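Local coordinates for protein elongation factor G (Thermus thermophilus, PDB 2DY1) that probably serves as a GTP-hydrolysing factor in the elongation stage of protein synthesis and binds GTP together with a magnesium ion, at residues V121-R124 with P128-V131; L285-K290 with V373-L378. All coordinates share one frame; numbering follows the deposited sequence.

Contact 1 of 2, residues V121-R124 with P128-V131; sequences VAER and PRMV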
ATOM      1  N   VAL A 121      -9.390   5.622  -4.031  1.00 12.70           N
ATOM      2  CA  VAL A 121      -8.127   6.027  -4.654  1.00 12.88           C
ATOM      3  C   VAL A 121      -8.429   6.584  -6.041  1.00 15.74           C
ATOM      4  O   VAL A 121      -7.902   7.639  -6.432  1.00 14.15           O
ATOM      5  CB  VAL A 121      -7.162   4.833  -4.765  1.00 16.71           C
ATOM      6  CG1 VAL A 121      -5.901   5.230  -5.558  1.00 19.74           C
ATOM      7  CG2 VAL A 121      -6.786   4.376  -3.359  1.00 21.17           C
ATOM      8  N   ALA A 122      -9.306   5.902  -6.780  1.00 13.80           N
ATOM      9  CA  ALA A 122      -9.653   6.366  -8.114  1.00 12.71           C
ATOM     10  C   ALA A 122     -10.261   7.764  -8.039  1.00 16.75           C
ATOM     11  O   ALA A 122      -9.943   8.632  -8.849  1.00 14.18           O
ATOM     12  CB  ALA A 122     -10.647   5.392  -8.781  1.00 12.14           C
ATOM     13  N   GLU A 123     -11.150   7.962  -7.068  1.00 16.06           N
ATOM     14  CA  GLU A 123     -11.809   9.255  -6.883  1.00 21.56           C
ATOM     15  C   GLU A 123     -10.785  10.359  -6.612  1.00 18.94           C
ATOM     16  O   GLU A 123     -10.846  11.433  -7.235  1.00 20.72           O
ATOM     17  CB  GLU A 123     -12.823   9.147  -5.736  1.00 22.14           C
ATOM     18  CG  GLU A 123     -13.966  10.152  -5.801  1.00 42.16           C
ATOM     19  CD  GLU A 123     -15.184   9.690  -5.011  1.00 50.05           C
ATOM     20  OE1 GLU A 123     -15.055   9.480  -3.783  1.00 53.47           O
ATOM     21  OE2 GLU A 123     -16.266   9.527  -5.619  1.00 53.09           O
ATOM     22  N   ARG A 124      -9.832  10.097  -5.717  1.00 18.39           N
ATOM     23  CA  ARG A 124      -8.812  11.091  -5.379  1.00 19.83           C
ATOM     24  C   ARG A 124      -7.926  11.425  -6.570  1.00 19.11           C
ATOM     25  O   ARG A 124      -7.417  12.533  -6.671  1.00 19.52           O
ATOM     26  CB  ARG A 124      -7.956  10.627  -4.191  1.00 23.35           C
ATOM     27  CG  ARG A 124      -8.732  10.512  -2.876  1.00 36.00           C
ATOM     28  CD  ARG A 124      -7.809  10.594  -1.662  1.00 38.39           C
ATOM     29  NE  ARG A 124      -6.808   9.529  -1.638  1.00 42.64           N
ATOM     30  CZ  ARG A 124      -6.738   8.583  -0.705  1.00 43.86           C
ATOM     31  NH1 ARG A 124      -7.611   8.564   0.292  1.00 41.02           N
ATOM     32  NH2 ARG A 124      -5.788   7.656  -0.764  1.00 39.28           N
ATOM     33  N   PRO A 128     -12.466   8.541 -13.916  1.00 11.20           N
ATOM     34  CA  PRO A 128     -13.820   8.087 -14.235  1.00 11.30           C
ATOM     35  C   PRO A 128     -13.850   6.632 -13.742  1.00 14.86           C
ATOM     36  O   PRO A 128     -12.805   5.961 -13.679  1.00 13.19           O
ATOM     37  CB  PRO A 128     -13.855   8.117 -15.753  1.00 14.59           C
ATOM     38  CG  PRO A 128     -12.967   9.323 -16.064  1.00 16.03           C
ATOM     39  CD  PRO A 128     -11.808   9.107 -15.116  1.00 11.50           C
ATOM     40  N   ARG A 129     -15.035   6.141 -13.399  1.00 13.22           N
ATOM     41  CA  ARG A 129     -15.187   4.774 -12.921  1.00 13.59           C
ATOM     42  C   ARG A 129     -16.360   4.091 -13.613  1.00 14.92           C
ATOM     43  O   ARG A 129     -17.385   4.719 -13.902  1.00 13.19           O
ATOM     44  CB  ARG A 129     -15.439   4.749 -11.408  1.00 12.50           C
ATOM     45  CG  ARG A 129     -14.179   4.804 -10.531  1.00 13.43           C
ATOM     46  CD  ARG A 129     -14.421   5.734  -9.352  1.00 14.79           C
ATOM     47  NE  ARG A 129     -14.409   7.111  -9.858  1.00 17.95           N
ATOM     48  CZ  ARG A 129     -15.039   8.126  -9.284  1.00 22.21           C
ATOM     49  NH1 ARG A 129     -15.745   7.936  -8.173  1.00 22.43           N
ATOM     50  NH2 ARG A 129     -14.971   9.330  -9.837  1.00 23.06           N
ATOM     51  N   MET A 130     -16.177   2.811 -13.919  1.00 11.22           N
ATOM     52  CA  MET A 130     -17.215   1.968 -14.523  1.00 11.02           C
ATOM     53  C   MET A 130     -17.188   0.718 -13.645  1.00 14.42           C
ATOM     54  O   MET A 130     -16.145   0.379 -13.107  1.00 14.60           O
ATOM     55  CB  MET A 130     -16.845   1.616 -15.978  1.00 16.07           C
ATOM     56  CG  MET A 130     -17.541   0.425 -16.595  1.00 27.07           C
ATOM     57  SD  MET A 130     -16.831   0.126 -18.265  1.00 25.91           S
ATOM     58  CE  MET A 130     -17.493   1.567 -19.064  1.00 25.82           C
ATOM     59  N   VAL A 131     -18.335   0.071 -13.464  1.00 10.64           N
ATOM     60  CA  VAL A 131     -18.419  -1.146 -12.652  1.00 11.16           C
ATOM     61  C   VAL A 131     -18.714  -2.315 -13.559  1.00  9.50           C
ATOM     62  O   VAL A 131     -19.492  -2.179 -14.502  1.00 12.48           O
ATOM     63  CB  VAL A 131     -19.613  -1.063 -11.658  1.00 10.47           C
ATOM     64  CG1 VAL A 131     -19.844  -2.414 -10.960  1.00 10.88           C
ATOM     65  CG2 VAL A 131     -19.354   0.022 -10.617  1.00 14.49           C
TER

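Contact 2 of 2, residues L285-K290 with V373-L378; sequences LAKVFK and VPFARL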
ATOM      1  N   LEU A 285       5.141  12.733 -22.076  1.00 13.74           N
ATOM      2  CA  LEU A 285       5.068  12.812 -20.617  1.00 11.83           C
ATOM      3  C   LEU A 285       4.772  11.383 -20.231  1.00 10.82           C
ATOM      4  O   LEU A 285       3.829  10.789 -20.748  1.00 11.50           O
ATOM      5  CB  LEU A 285       3.933  13.715 -20.137  1.00 13.36           C
ATOM      6  CG  LEU A 285       3.702  13.694 -18.613  1.00 14.78           C
ATOM      7  CD1 LEU A 285       4.945  14.200 -17.859  1.00 15.88           C
ATOM      8  CD2 LEU A 285       2.480  14.533 -18.278  1.00 18.78           C
ATOM      9  N   ALA A 286       5.610  10.825 -19.361  1.00 13.70           N
ATOM     10  CA  ALA A 286       5.469   9.433 -18.939  1.00 12.36           C
ATOM     11  C   ALA A 286       5.914   9.251 -17.496  1.00 11.49           C
ATOM     12  O   ALA A 286       6.529  10.128 -16.886  1.00 12.35           O
ATOM     13  CB  ALA A 286       6.318   8.534 -19.839  1.00 13.19           C
ATOM     14  N   LYS A 287       5.619   8.082 -16.952  1.00 12.59           N
ATOM     15  CA  LYS A 287       6.012   7.801 -15.583  1.00 13.04           C
ATOM     16  C   LYS A 287       6.229   6.302 -15.403  1.00 11.22           C
ATOM     17  O   LYS A 287       5.519   5.503 -16.008  1.00 11.50           O
ATOM     18  CB  LYS A 287       4.910   8.276 -14.630  1.00 16.61           C
ATOM     19  CG  LYS A 287       5.214   8.049 -13.178  1.00 22.83           C
ATOM     20  CD  LYS A 287       4.210   8.787 -12.284  1.00 18.98           C
ATOM     21  CE  LYS A 287       4.521   8.554 -10.828  1.00 25.70           C
ATOM     22  NZ  LYS A 287       3.635   9.353  -9.948  1.00 21.02           N
ATOM     23  N   VAL A 288       7.218   5.930 -14.590  1.00 12.13           N
ATOM     24  CA  VAL A 288       7.474   4.510 -14.298  1.00  9.59           C
ATOM     25  C   VAL A 288       6.498   4.225 -13.145  1.00 10.02           C
ATOM     26  O   VAL A 288       6.688   4.732 -12.036  1.00 12.42           O
ATOM     27  CB  VAL A 288       8.915   4.304 -13.803  1.00 13.21           C
ATOM     28  CG1 VAL A 288       9.129   2.857 -13.372  1.00 13.22           C
ATOM     29  CG2 VAL A 288       9.911   4.650 -14.924  1.00 15.57           C
ATOM     30  N   PHE A 289       5.453   3.432 -13.402  1.00  9.54           N
ATOM     31  CA  PHE A 289       4.468   3.172 -12.350  1.00  8.41           C
ATOM     32  C   PHE A 289       4.745   1.914 -11.559  1.00 10.10           C
ATOM     33  O   PHE A 289       4.181   1.719 -10.496  1.00 13.37           O
ATOM     34  CB  PHE A 289       3.029   3.163 -12.912  1.00 10.94           C
ATOM     35  CG  PHE A 289       2.709   1.990 -13.785  1.00 11.02           C
ATOM     36  CD1 PHE A 289       2.084   0.854 -13.249  1.00 10.45           C
ATOM     37  CD2 PHE A 289       2.980   2.036 -15.155  1.00 12.39           C
ATOM     38  CE1 PHE A 289       1.728  -0.230 -14.102  1.00 12.84           C
ATOM     39  CE2 PHE A 289       2.639   0.985 -15.996  1.00 13.84           C
ATOM     40  CZ  PHE A 289       2.010  -0.152 -15.470  1.00 14.64           C
ATOM     41  N   LYS A 290       5.580   1.048 -12.111  1.00  8.65           N
ATOM     42  CA  LYS A 290       5.983  -0.165 -11.380  1.00 11.18           C
ATOM     43  C   LYS A 290       7.240  -0.739 -11.982  1.00  9.73           C
ATOM     44  O   LYS A 290       7.622  -0.422 -13.124  1.00 12.47           O
ATOM     45  CB  LYS A 290       4.887  -1.249 -11.382  1.00 13.23           C
ATOM     46  CG  LYS A 290       4.648  -1.895 -12.725  1.00 11.45           C
ATOM     47  CD  LYS A 290       3.805  -3.176 -12.640  1.00 11.22           C
ATOM     48  CE  LYS A 290       4.687  -4.370 -12.235  1.00 15.87           C
ATOM     49  NZ  LYS A 290       3.877  -5.559 -11.778  1.00 12.42           N
ATOM     50  N   VAL A 373       1.452  15.633 -13.050  1.00 15.96           N
ATOM     51  CA  VAL A 373       1.710  14.187 -13.021  1.00 13.20           C
ATOM     52  C   VAL A 373       0.832  13.449 -12.017  1.00 11.50           C
ATOM     53  O   VAL A 373       0.849  13.778 -10.841  1.00 15.60           O
ATOM     54  CB  VAL A 373       3.181  13.939 -12.604  1.00 18.89           C
ATOM     55  CG1 VAL A 373       3.544  12.461 -12.754  1.00 19.87           C
ATOM     56  CG2 VAL A 373       4.109  14.810 -13.442  1.00 21.08           C
ATOM     57  N   PRO A 374       0.063  12.430 -12.463  1.00 13.34           N
ATOM     58  CA  PRO A 374      -0.781  11.700 -11.503  1.00 12.81           C
ATOM     59  C   PRO A 374       0.074  11.141 -10.369  1.00 13.59           C
ATOM     60  O   PRO A 374       1.190  10.668 -10.591  1.00 15.29           O
ATOM     61  CB  PRO A 374      -1.391  10.578 -12.352  1.00 16.42           C
ATOM     62  CG  PRO A 374      -1.400  11.168 -13.757  1.00 17.49           C
ATOM     63  CD  PRO A 374      -0.083  11.896 -13.829  1.00 15.36           C
ATOM     64  N   PHE A 375      -0.438  11.183  -9.146  1.00 13.67           N
ATOM     65  CA  PHE A 375       0.332  10.680  -8.032  1.00 11.54           C
ATOM     66  C   PHE A 375      -0.589  10.148  -6.954  1.00 13.76           C
ATOM     67  O   PHE A 375      -1.516  10.832  -6.521  1.00 15.19           O
ATOM     68  CB  PHE A 375       1.195  11.797  -7.421  1.00 14.11           C
ATOM     69  CG  PHE A 375       2.158  11.309  -6.375  1.00 13.96           C
ATOM     70  CD1 PHE A 375       3.401  10.831  -6.748  1.00 16.17           C
ATOM     71  CD2 PHE A 375       1.786  11.251  -5.034  1.00 16.20           C
ATOM     72  CE1 PHE A 375       4.272  10.291  -5.799  1.00 18.72           C
ATOM     73  CE2 PHE A 375       2.658  10.706  -4.077  1.00 17.08           C
ATOM     74  CZ  PHE A 375       3.888  10.231  -4.462  1.00 18.33           C
ATOM     75  N   ALA A 376      -0.329   8.911  -6.536  1.00 15.33           N
ATOM     76  CA  ALA A 376      -1.087   8.300  -5.462  1.00 15.67           C
ATOM     77  C   ALA A 376      -0.065   7.907  -4.408  1.00 15.69           C
ATOM     78  O   ALA A 376       0.804   7.052  -4.644  1.00 16.48           O
ATOM     79  CB  ALA A 376      -1.848   7.068  -5.961  1.00 19.61           C
ATOM     80  N   ARG A 377      -0.161   8.559  -3.253  1.00 13.79           N
ATOM     81  CA  ARG A 377       0.730   8.329  -2.131  1.00 15.42           C
ATOM     82  C   ARG A 377       0.528   6.917  -1.583  1.00 16.01           C
ATOM     83  O   ARG A 377      -0.594   6.436  -1.547  1.00 18.36           O
ATOM     84  CB  ARG A 377       0.404   9.342  -1.030  1.00 18.41           C
ATOM     85  CG  ARG A 377       1.356   9.379   0.151  1.00 24.90           C
ATOM     86  CD  ARG A 377       0.768  10.251   1.258  1.00 22.60           C
ATOM     87  NE  ARG A 377      -0.422   9.621   1.809  1.00 32.62           N
ATOM     88  CZ  ARG A 377      -0.395   8.756   2.817  1.00 32.31           C
ATOM     89  NH1 ARG A 377       0.762   8.434   3.396  1.00 37.22           N
ATOM     90  NH2 ARG A 377      -1.517   8.187   3.223  1.00 35.33           N
ATOM     91  N   LEU A 378       1.611   6.254  -1.185  1.00 15.94           N
ATOM     92  CA  LEU A 378       1.487   4.943  -0.555  1.00 15.70           C
ATOM     93  C   LEU A 378       1.542   5.144   0.965  1.00 15.91           C
ATOM     94  O   LEU A 378       2.406   5.863   1.474  1.00 22.44           O
ATOM     95  CB  LEU A 378       2.630   4.012  -0.958  1.00 18.41           C
ATOM     96  CG  LEU A 378       2.779   3.637  -2.432  1.00 19.76           C
ATOM     97  CD1 LEU A 378       3.808   2.534  -2.535  1.00 17.84           C
ATOM     98  CD2 LEU A 378       1.459   3.155  -3.006  1.00 18.85           C
TER

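Contact 1 of 2, residues V121-R124 with P128-V131
Glu123 meets Arg129 with CG anti to its backbone N (chi1 -155°) and the rest of its chain extended to the carboxylate. Arg129 starts with CG beside its own backbone N, then bends at chi2 and chi3. The bends turn its guanidinium up against the last turn of the helix. The two charged ends form a salt bridge, with Arg129 NH1 3.1 Å from Glu123 OE2. As a hydrogen bond it is weak, because the N-H...O angle is only 133°. The carboxylate and guanidinium planes stand 85° apart, and one N and one O meet, not a bidentate pair. The root of the Glu123 side chain also takes part: its CA lies 4.2 Å above the Arg129 guanidinium plane, over the centre, with CB over the same group. Glu123 CG is 3.7 Å from Arg129 NH1. The apolar half of the contact belongs to Ala122. Its methyl CB points toward the strand and packs on the arginine stem, 3.8 Å from Arg129 CD and 4.0 Å from Arg129 CG. The stronger polar partner of Arg129 is the carbonyl of Leu127, which accepts a hydrogen bond from NE. Trp119 adds a cation-pi contact. The Glu123 bond, at the exposed side of the contact, is probably the weaker hold on the guanidinium. The contact joins the end of helix 113-124 to the start of strand 129-134, within a beta-alpha-beta crossover of the P-loop GTPase domain. Strand 129-134 runs between the parallel strands 100-106 and 248-252. Ala101 of the first touches both Ala122 and Arg129, and Tyr248 of the second touches Glu123 and Arg129.

Contact 2 of 2, residues L285-K290 with V373-L378
Lys287 reaches from its strand to the loop at Val373, Pro374 and Phe375. One hydrogen bond crosses the contact. Lys287 NZ donates to the carbonyl O of Pro374 over 2.8 Å. The nitrogen lies in the carbonyl plane, with a C=O...N angle of 156°. The lysine can span the distance because its chain is fully extended, with CG anti to the backbone N (chi1 -179°) and every later torsion near 180°. The ammonium has a second partner outside the two segments, a salt bridge to Glu96 OE2. The other oxygen of that carboxylate, OE1, accepts a hydrogen bond from Ala376 N, so Glu96 of helix 88-97 grips strand and loop together. An alanine in place of Lys287 would probably leave the Pro374 carbonyl and the Glu96 carboxylate without their shared cation and weaken the hold on the loop.

Strand 285-294 belongs to an antiparallel sheet of the domain 2 beta-barrel, between strands 298-307 and 361-363. The loop 373-378 lies on the way from strand 361-363 to strand 383-389, and so from domain 2 toward domain III. Helix 88-97 comes from the GTP-binding domain.

Van der Waals packing joins Val373 to the lysine stem. Val373 CG1 sits 3.8 Å from Lys287 CD, and the two side chains cross at a slant. Pro374, whose carbonyl takes the hydrogen bond, packs its ring on Tyr306 of the neighbouring strand.

The aromatic approach is a separate case. Phe375 brings its ring close to the ammonium, with CD1 3.5 Å from Lys287 NZ. The nitrogen comes to the ring obliquely.

How the contacts relate
From the N terminus, the chain first passes through the GTP-binding domain. Contact 1 closes there, a short loop of three residues between 121-124 and 128-131. The chain then finishes that domain and enters domain 2 at strand 285-294. Contact 2 closes the much longer loop from 285-290 to 373-378, with many of the domain 2 strands inside it. The two loops follow in series and neither nests nor crosses. Contact 1 ties helix to strand within one domain; contact 2 ties a strand to the loop between strands 361-363 and 383-389. They lie about 16 Å apart, centre to centre. Helix 88-97 relates them: Arg92 touches both Val121 and Ala376.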